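Local atomic coordinates of cerato-platanin-like protein (Moniliophthora perniciosa, PDB entry 3SUK), a protein that is of uncertain function but belongs to the secreted cerato-platanin family of fungal proteins, which fold as a double-psi beta-barrel. Residues A[35-38]-A[39-42]; A[69-73]-A[74-78]; A[95-98]-A[99-103]. One frame throughout, in Å; residues are numbered along the deposited sequence.

Contact 1 of 3, residues A[35-38]-A[39-42]; sequences FPTF and GSVP
S40 turns back on T37 and holds it by side chain and backbone together. Its hydroxyl donates to the carbonyl of T37, OG to O 2.7 Å, lying in the carbonyl plane on a lone pair. The same hydroxyl sits close over F35, with OG 3.2 Å from F35 CA. The amide of S40 bonds weakly to T37 O and, separately, to the T37 side chain, N to OG1 3.3 Å. That second bond is possible because T37 carries OG1 between its backbone N and carbonyl carbon (chi1 63°), facing the turn that follows. One residue on, V41 N bonds to F38 O at 3.1 Å, from well above the carbonyl plane.

The apolar contacts gather round F35. Its CB lies 4.0 Å from V41 CG2, while the F35 side chain crosses P42 at about a right angle, CE1 to CD 3.5 Å. F38 leaves the turn on another course, packing on I47 of strand 47-50 and I83 of strand 74-83.

At the centre is a short 3-10 turn, 38-40, opened by T37 acting through OG1 much as an N-cap does, in the long loop between strands 4-8 and 47-50 of the double-psi beta-barrel.

Contact 2 of 3, residues A[69-73]-A[74-78]; sequences FTFQG and VTRSI
R76 sets CG anti to its carbonyl carbon (chi1 -56°) and then runs extended to NE, which carries the guanidinium to the turn, where NH1 meets F71 O at 3.2 Å. The last torsion (chi4 81°) turns the group so that its edge faces this oxygen, close to the guanidinium plane, and the bond is fairly straight at 155°. V74 N reaches the same oxygen from the opposite face of the carbonyl, so two donors grip F71 O. V74 CB lies over one face of the guanidinium, toward its rim, 3.2 Å above its plane.

This is the tip of the beta hairpin of strands 64-71 and 74-83, closed by a type I' turn from F71 to V74 with Q72 and G73 at its corners, both at positive phi. F69 and R76 form a hydrogen-bonded antiparallel pair, with F69 N to R76 O at 2.9 Å. On the other face, in the non-hydrogen-bonded pair, T70 OG1 and T75 OG1 share a hydrogen bond of 2.7 Å.

Three waters extend the reach of the guanidinium: one on NH1 probably donates to F69 O, another links NH2 to Q72 O, and a third, more weakly, NH2 to Q72 OE1. A leucine in place of R76 would probably leave F71 O with V74 N as its remaining protein donor here and break the water links. F69 turns to helix 94-101, touching L100 and T101.

Contact 3 of 3, residues A[95-98]-A[99-103]; sequences AAMD and ELTNG
D98 closes the last turn of helix 94-101 through its backbone, in a Schellman motif. Its carbonyl takes two amides: G103 N at 2.7 Å, nearly straight at 166°, and T101 N at 3.2 Å, the two arriving from opposite faces of the carbonyl plane. The chain leaves the helix at N102, which has positive phi, and G103 follows at a positive phi where a CB would jam against the carbonyl oxygen of N102. The D98 carboxylate lies alongside this reversal, OD1 3.4 Å from G103 CA. Its bonds lead further: OD1 accepts from A105 N and OD2 from Q94 NE2, so the side chain reaches back one turn to Q94 and forward to the first residue of helix 105-108.

E99 stands on the exposed side. Its amide makes the regular helical bond to A95 O, and its side chain then turns back along the preceding turn, where CG passes 3.4 Å from A95 O. The polar end is held by H46, whose NE2 bonds to OE1.

M97 points inward, fully extended, and packs on L6, F8 and I111 while L100 beside it packs on L6, I67 and V113, so this face of the helix lies against the sheet. The amide of L100 makes the helical bond to A96 O. Within the helix the side chain of M97 comes near that of T101, CG to CG2 4.3 Å. T101 also meets the M97 carbonyl: its chi1 of 62° swings the hydroxyl back over the helix backbone. T101 OG1 donates to M97 O at 2.7 Å, tilted 31° from the carbonyl plane.

Overall arrangement
Contacts 2 and 3 are neighbours, their centres about 10 Å apart: the hairpin tip lies against the end of helix 94-101, with F71 CD2 3.5 Å from T101 O and R76 CZ 3.5 Å from N102 CB. Contact 1 sits apart, its centre about 27 Å from that of contact 2 and on the opposite side of the chain's centre. Contact 2 is a surface feature, rich in water, with a charged side chain added to the strand bonds; contacts 1 and 3 are partly buried, each with apolar residues turned to the sheet. Strand 74-83 meets all three: it supplies half of contact 2, while V81 and I83 back contact 1 and I78 touches A96 of contact 3.

Contact 1 of 3, residues A[35-38]-A[39-42]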
ATOM      1  N   PHE A  35      -4.876   9.559  10.391  1.00 13.05           N
ATOM      2  CA  PHE A  35      -3.778   9.925   9.499  1.00 13.20           C
ATOM      3  C   PHE A  35      -4.274  10.894   8.439  1.00 11.98           C
ATOM      4  O   PHE A  35      -4.714  10.507   7.393  1.00 13.23           O
ATOM      5  CB  PHE A  35      -3.232   8.643   8.826  1.00 13.19           C
ATOM      6  CG  PHE A  35      -2.900   7.546   9.819  1.00 10.64           C
ATOM      7  CD1 PHE A  35      -1.812   7.672  10.682  1.00 12.04           C
ATOM      8  CD2 PHE A  35      -3.686   6.429   9.919  1.00 12.47           C
ATOM      9  CE1 PHE A  35      -1.544   6.708  11.605  1.00 13.03           C
ATOM     10  CE2 PHE A  35      -3.394   5.479  10.845  1.00 11.35           C
ATOM     11  CZ  PHE A  35      -2.354   5.614  11.676  1.00 12.12           C
ATOM     12  N   PRO A  36      -4.210  12.178   8.715  1.00 14.33           N
ATOM     13  CA  PRO A  36      -4.787  13.173   7.791  1.00 13.81           C
ATOM     14  C   PRO A  36      -4.124  13.244   6.404  1.00 13.47           C
ATOM     15  O   PRO A  36      -4.728  13.604   5.437  1.00 13.67           O
ATOM     16  CB  PRO A  36      -4.678  14.513   8.558  1.00 15.74           C
ATOM     17  CG  PRO A  36      -4.545  14.177   9.943  1.00 18.90           C
ATOM     18  CD  PRO A  36      -3.847  12.779  10.005  1.00 14.26           C
ATOM     19  N   THR A  37      -2.864  12.887   6.362  1.00 12.75           N
ATOM     20  CA  THR A  37      -2.093  12.895   5.137  1.00 13.74           C
ATOM     21  C   THR A  37      -1.371  11.550   4.876  1.00 12.36           C
ATOM     22  O   THR A  37      -1.081  10.818   5.788  1.00 13.26           O
ATOM     23  CB  THR A  37      -0.980  13.968   5.152  1.00 14.72           C
ATOM     24  OG1 THR A  37      -0.066  13.678   6.187  1.00 16.84           O
ATOM     25  CG2 THR A  37      -1.524  15.394   5.294  1.00 15.82           C
ATOM     26  N   PHE A  38      -1.043  11.325   3.615  1.00 11.45           N
ATOM     27  CA  PHE A  38      -0.366  10.101   3.215  1.00 11.97           C
ATOM     28  C   PHE A  38       0.939   9.992   4.018  1.00 13.18           C
ATOM     29  O   PHE A  38       1.255   8.953   4.536  1.00 13.02           O
ATOM     30  CB  PHE A  38      -0.039  10.108   1.718  1.00 13.19           C
ATOM     31  CG  PHE A  38      -1.230  10.040   0.809  1.00  9.91           C
ATOM     32  CD1 PHE A  38      -2.480   9.716   1.277  1.00 11.27           C
ATOM     33  CD2 PHE A  38      -1.066  10.277  -0.522  1.00 11.95           C
ATOM     34  CE1 PHE A  38      -3.517   9.646   0.412  1.00 10.76           C
ATOM     35  CE2 PHE A  38      -2.084  10.215  -1.373  1.00 11.28           C
ATOM     36  CZ  PHE A  38      -3.328   9.908  -0.918  1.00 12.26           C
ATOM     37  N   GLY A  39       1.652  11.099   4.160  1.00 12.78           N
ATOM     38  CA  GLY A  39       2.940  11.098   4.838  1.00 12.57           C
ATOM     39  C   GLY A  39       2.859  10.771   6.332  1.00 11.44           C
ATOM     40  O   GLY A  39       3.797  10.356   6.915  1.00 15.92           O
ATOM     41  N   SER A  40       1.725  11.012   6.942  1.00 11.58           N
ATOM     42  CA  SER A  40       1.479  10.633   8.320  1.00 12.06           C
ATOM     43  C   SER A  40       1.272   9.130   8.618  1.00 13.10           C
ATOM     44  O   SER A  40       1.345   8.711   9.735  1.00 13.95           O
ATOM     45  CB  SER A  40       0.334  11.467   8.913  1.00 12.79           C
ATOM     46  OG  SER A  40      -0.923  11.030   8.478  1.00 15.88           O
ATOM     47  N   VAL A  41       0.957   8.344   7.597  1.00 11.71           N
ATOM     48  CA  VAL A  41       0.837   6.936   7.820  1.00 11.29           C
ATOM     49  C   VAL A  41       2.237   6.446   8.268  1.00 11.59           C
ATOM     50  O   VAL A  41       3.195   6.775   7.667  1.00 11.19           O
ATOM     51  CB  VAL A  41       0.397   6.247   6.527  1.00 10.23           C
ATOM     52  CG1 VAL A  41       0.271   4.762   6.797  1.00 10.43           C
ATOM     53  CG2 VAL A  41      -0.975   6.838   6.042  1.00 12.04           C
ATOM     54  N   PRO A  42       2.316   5.631   9.314  1.00 10.91           N
ATOM     55  CA  PRO A  42       3.620   5.352   9.909  1.00 12.28           C
ATOM     56  C   PRO A  42       4.617   4.644   8.999  1.00 11.51           C
ATOM     57  O   PRO A  42       5.780   4.731   9.210  1.00 14.12           O
ATOM     58  CB  PRO A  42       3.273   4.499  11.152  1.00 11.13           C
ATOM     59  CG  PRO A  42       1.921   4.898  11.494  1.00 13.24           C
ATOM     60  CD  PRO A  42       1.238   5.136  10.180  1.00 12.90           C
TER

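Contact 2 of 3, residues A[69-73]-A[74-78]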
ATOM      1  N   PHE A  69       8.919  -9.968  -2.800  1.00  7.79           N
ATOM      2  CA  PHE A  69       9.253 -10.149  -4.218  1.00  8.19           C
ATOM      3  C   PHE A  69      10.696 -10.591  -4.352  1.00  7.47           C
ATOM      4  O   PHE A  69      11.551  -9.999  -3.781  1.00  9.01           O
ATOM      5  CB  PHE A  69       9.014  -8.861  -4.997  1.00  9.12           C
ATOM      6  CG  PHE A  69       9.154  -8.989  -6.495  1.00  8.44           C
ATOM      7  CD1 PHE A  69       8.338  -9.801  -7.244  1.00 10.22           C
ATOM      8  CD2 PHE A  69      10.061  -8.210  -7.147  1.00  8.24           C
ATOM      9  CE1 PHE A  69       8.495  -9.881  -8.614  1.00  9.89           C
ATOM     10  CE2 PHE A  69      10.170  -8.272  -8.508  1.00 10.85           C
ATOM     11  CZ  PHE A  69       9.398  -9.117  -9.214  1.00 10.46           C
ATOM     12  N   THR A  70      10.906 -11.585  -5.209  1.00 10.11           N
ATOM     13  CA  THR A  70      12.238 -12.088  -5.523  1.00  9.77           C
ATOM     14  C   THR A  70      12.668 -11.570  -6.892  1.00 10.92           C
ATOM     15  O   THR A  70      11.993 -11.757  -7.837  1.00 13.02           O
ATOM     16  CB  THR A  70      12.252 -13.628  -5.513  1.00 10.49           C
ATOM     17  OG1 THR A  70      11.786 -14.083  -4.246  1.00 12.01           O
ATOM     18  CG2 THR A  70      13.680 -14.109  -5.766  1.00 14.36           C
ATOM     19  N   PHE A  71      13.756 -10.831  -6.906  1.00 10.04           N
ATOM     20  CA  PHE A  71      14.303 -10.239  -8.122  1.00 10.91           C
ATOM     21  C   PHE A  71      15.853 -10.328  -8.142  1.00 10.11           C
ATOM     22  O   PHE A  71      16.494  -9.998  -7.207  1.00 10.51           O
ATOM     23  CB  PHE A  71      13.820  -8.783  -8.237  1.00 12.30           C
ATOM     24  CG  PHE A  71      14.241  -8.096  -9.507  1.00 11.49           C
ATOM     25  CD1 PHE A  71      13.701  -8.418 -10.715  1.00 13.66           C
ATOM     26  CD2 PHE A  71      15.142  -7.102  -9.441  1.00 17.79           C
ATOM     27  CE1 PHE A  71      14.098  -7.710 -11.858  1.00 14.10           C
ATOM     28  CE2 PHE A  71      15.540  -6.427 -10.556  1.00 20.21           C
ATOM     29  CZ  PHE A  71      14.997  -6.739 -11.750  1.00 18.52           C
ATOM     30  N   GLN A  72      16.395 -10.797  -9.243  1.00 12.33           N
ATOM     31  CA  GLN A  72      17.847 -10.944  -9.367  1.00 13.13           C
ATOM     32  C   GLN A  72      18.438 -11.774  -8.197  1.00 12.53           C
ATOM     33  O   GLN A  72      19.452 -11.440  -7.703  1.00 13.56           O
ATOM     34  CB  GLN A  72      18.598  -9.594  -9.590  1.00 14.56           C
ATOM     35  CG  GLN A  72      18.300  -8.892 -10.959  1.00 16.43           C
ATOM     36  CD  GLN A  72      18.721  -7.436 -11.033  1.00 20.93           C
ATOM     37  OE1 GLN A  72      19.167  -6.840 -10.073  1.00 21.05           O
ATOM     38  NE2 GLN A  72      18.525  -6.854 -12.182  1.00 18.74           N
ATOM     39  N   GLY A  73      17.728 -12.808  -7.770  1.00 11.07           N
ATOM     40  CA  GLY A  73      18.201 -13.742  -6.765  1.00 10.97           C
ATOM     41  C   GLY A  73      18.148 -13.289  -5.317  1.00 12.34           C
ATOM     42  O   GLY A  73      18.726 -13.894  -4.500  1.00 11.59           O
ATOM     43  N   VAL A  74      17.435 -12.206  -5.047  1.00 10.78           N
ATOM     44  CA  VAL A  74      17.297 -11.639  -3.708  1.00  9.78           C
ATOM     45  C   VAL A  74      15.805 -11.455  -3.433  1.00  8.89           C
ATOM     46  O   VAL A  74      15.114 -10.888  -4.235  1.00  9.84           O
ATOM     47  CB  VAL A  74      18.010 -10.249  -3.599  1.00  9.47           C
ATOM     48  CG1 VAL A  74      17.908  -9.699  -2.186  1.00 10.63           C
ATOM     49  CG2 VAL A  74      19.456 -10.422  -3.924  1.00 11.03           C
ATOM     50  N   THR A  75      15.336 -11.935  -2.302  1.00  8.76           N
ATOM     51  CA  THR A  75      13.976 -11.721  -1.867  1.00 10.77           C
ATOM     52  C   THR A  75      13.939 -10.521  -0.933  1.00 10.23           C
ATOM     53  O   THR A  75      14.651 -10.436   0.007  1.00 11.40           O
ATOM     54  CB  THR A  75      13.398 -12.975  -1.169  1.00 11.05           C
ATOM     55  OG1 THR A  75      13.431 -14.070  -2.078  1.00 11.40           O
ATOM     56  CG2 THR A  75      11.958 -12.764  -0.714  1.00 12.79           C
ATOM     57  N   ARG A  76      13.055  -9.607  -1.276  1.00  8.72           N
ATOM     58  CA  ARG A  76      12.886  -8.333  -0.586  1.00  9.80           C
ATOM     59  C   ARG A  76      11.436  -8.224  -0.117  1.00  9.00           C
ATOM     60  O   ARG A  76      10.549  -8.537  -0.823  1.00  8.59           O
ATOM     61  CB  ARG A  76      13.275  -7.167  -1.518  1.00 10.81           C
ATOM     62  CG  ARG A  76      14.681  -7.303  -2.064  1.00 11.60           C
ATOM     63  CD  ARG A  76      15.102  -6.102  -2.940  1.00 10.99           C
ATOM     64  NE  ARG A  76      16.486  -6.211  -3.393  1.00 11.37           N
ATOM     65  CZ  ARG A  76      16.886  -6.940  -4.415  1.00  9.70           C
ATOM     66  NH1 ARG A  76      16.040  -7.625  -5.155  1.00 10.21           N
ATOM     67  NH2 ARG A  76      18.146  -6.956  -4.677  1.00 11.43           N
ATOM     68  N   SER A  77      11.263  -7.731   1.093  1.00  8.39           N
ATOM     69  CA  SER A  77       9.957  -7.597   1.725  0.50  8.39           C
ATOM     70  C   SER A  77       9.840  -6.232   2.417  1.00  8.03           C
ATOM     71  O   SER A  77      10.756  -5.783   3.021  1.00  8.65           O
ATOM     72  CB  SER A  77       9.651  -8.657   2.786  0.50  8.94           C
ATOM     73  OG  SER A  77       9.810  -9.998   2.343  0.50 11.66           O
ATOM     74  N   ILE A  78       8.639  -5.678   2.350  1.00  7.96           N
ATOM     75  CA  ILE A  78       8.250  -4.467   3.050  1.00  7.85           C
ATOM     76  C   ILE A  78       6.904  -4.686   3.716  1.00  7.76           C
ATOM     77  O   ILE A  78       6.157  -5.540   3.325  1.00  7.80           O
ATOM     78  CB  ILE A  78       8.154  -3.222   2.113  1.00  9.20           C
ATOM     79  CG1 ILE A  78       7.071  -3.453   1.047  1.00  8.35           C
ATOM     80  CG2 ILE A  78       9.493  -2.911   1.496  1.00 11.07           C
ATOM     81  CD1 ILE A  78       6.748  -2.206   0.205  1.00  9.96           C
TER
HETATM   82  O   HOH W   1      13.226  -8.081  -4.960  1.00 11.56           O
HETATM   83  O   HOH W   2      19.723  -6.727  -7.278  1.00 19.12           O
HETATM   84  O   HOH W   3      19.920  -8.830  -6.466  1.00 32.02           O

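Contact 3 of 3, residues A[95-98]-A[99-103]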
ATOM      1  N   ALA A  95       7.870   4.668  -4.762  1.00  8.66           N
ATOM      2  CA  ALA A  95       9.008   4.495  -3.882  1.00 10.70           C
ATOM      3  C   ALA A  95       8.976   3.120  -3.201  1.00 11.73           C
ATOM      4  O   ALA A  95      10.016   2.480  -3.051  1.00 11.21           O
ATOM      5  CB  ALA A  95       9.047   5.594  -2.880  1.00 10.71           C
ATOM      6  N   ALA A  96       7.790   2.677  -2.833  1.00  9.28           N
ATOM      7  CA  ALA A  96       7.602   1.370  -2.260  1.00  9.50           C
ATOM      8  C   ALA A  96       7.917   0.251  -3.229  1.00  9.77           C
ATOM      9  O   ALA A  96       8.550  -0.684  -2.857  1.00 10.78           O
ATOM     10  CB  ALA A  96       6.202   1.212  -1.725  1.00 10.84           C
ATOM     11  N   MET A  97       7.447   0.341  -4.457  1.00  8.61           N
ATOM     12  CA  MET A  97       7.762  -0.631  -5.479  1.00  9.49           C
ATOM     13  C   MET A  97       9.260  -0.612  -5.772  1.00 11.33           C
ATOM     14  O   MET A  97       9.830  -1.633  -6.014  1.00 10.35           O
ATOM     15  CB  MET A  97       6.936  -0.439  -6.743  1.00  8.09           C
ATOM     16  CG  MET A  97       7.102  -1.561  -7.702  1.00  9.44           C
ATOM     17  SD  MET A  97       5.981  -1.397  -9.117  1.00 10.88           S
ATOM     18  CE  MET A  97       6.359  -2.866 -10.063  1.00 11.80           C
ATOM     19  N   ASP A  98       9.868   0.566  -5.754  1.00 10.79           N
ATOM     20  CA  ASP A  98      11.301   0.599  -5.963  1.00 12.31           C
ATOM     21  C   ASP A  98      12.064  -0.133  -4.848  1.00 10.77           C
ATOM     22  O   ASP A  98      12.991  -0.832  -5.122  1.00 11.26           O
ATOM     23  CB  ASP A  98      11.788   2.040  -6.138  1.00 12.54           C
ATOM     24  CG  ASP A  98      11.660   2.540  -7.568  1.00 10.94           C
ATOM     25  OD1 ASP A  98      11.916   1.792  -8.483  1.00 12.43           O
ATOM     26  OD2 ASP A  98      11.292   3.717  -7.729  1.00 13.32           O
ATOM     27  N   GLU A  99      11.636   0.018  -3.625  1.00 10.82           N
ATOM     28  CA  GLU A  99      12.278  -0.677  -2.511  1.00 11.26           C
ATOM     29  C   GLU A  99      12.109  -2.204  -2.651  1.00 13.48           C
ATOM     30  O   GLU A  99      13.013  -2.957  -2.418  1.00 13.65           O
ATOM     31  CB  GLU A  99      11.743  -0.168  -1.187  1.00 12.30           C
ATOM     32  CG  GLU A  99      12.224   1.215  -0.830  1.00 15.65           C
ATOM     33  CD  GLU A  99      11.540   1.719   0.413  1.00 18.36           C
ATOM     34  OE1 GLU A  99      11.710   1.065   1.446  1.00 17.21           O
ATOM     35  OE2 GLU A  99      10.905   2.798   0.362  1.00 22.29           O
ATOM     36  N   LEU A 100      10.942  -2.622  -3.093  1.00 12.15           N
ATOM     37  CA  LEU A 100      10.591  -4.007  -3.291  1.00 11.39           C
ATOM     38  C   LEU A 100      11.407  -4.645  -4.362  1.00 12.07           C
ATOM     39  O   LEU A 100      11.561  -5.818  -4.361  1.00 13.72           O
ATOM     40  CB  LEU A 100       9.108  -4.124  -3.595  1.00 12.98           C
ATOM     41  CG  LEU A 100       8.426  -5.445  -3.413  1.00 16.24           C
ATOM     42  CD1 LEU A 100       8.602  -5.994  -1.986  1.00 11.51           C
ATOM     43  CD2 LEU A 100       6.972  -5.263  -3.673  1.00 16.16           C
ATOM     44  N   THR A 101      11.864  -3.859  -5.329  1.00 12.36           N
ATOM     45  CA  THR A 101      12.477  -4.351  -6.544  1.00 12.21           C
ATOM     46  C   THR A 101      13.929  -3.863  -6.775  1.00 10.02           C
ATOM     47  O   THR A 101      14.419  -4.036  -7.826  1.00 12.62           O
ATOM     48  CB  THR A 101      11.649  -3.959  -7.808  1.00 12.10           C
ATOM     49  OG1 THR A 101      11.600  -2.533  -7.909  1.00 11.92           O
ATOM     50  CG2 THR A 101      10.266  -4.473  -7.763  1.00 12.92           C
ATOM     51  N   ASN A 102      14.568  -3.327  -5.748  1.00 11.63           N
ATOM     52  CA  ASN A 102      15.900  -2.740  -5.829  1.00 11.77           C
ATOM     53  C   ASN A 102      15.988  -1.638  -6.883  1.00 14.42           C
ATOM     54  O   ASN A 102      16.921  -1.562  -7.575  1.00 17.34           O
ATOM     55  CB  ASN A 102      16.997  -3.819  -6.061  1.00 12.93           C
ATOM     56  CG  ASN A 102      18.395  -3.313  -5.797  1.00 14.28           C
ATOM     57  OD1 ASN A 102      18.650  -2.641  -4.841  1.00 17.41           O
ATOM     58  ND2 ASN A 102      19.302  -3.709  -6.635  1.00 17.99           N
ATOM     59  N   GLY A 103      14.956  -0.794  -6.943  1.00 12.40           N
ATOM     60  CA  GLY A 103      14.959   0.324  -7.869  1.00 12.24           C
ATOM     61  C   GLY A 103      14.558   0.044  -9.283  1.00 11.42           C
ATOM     62  O   GLY A 103      15.080   0.683 -10.171  1.00 14.85           O
TER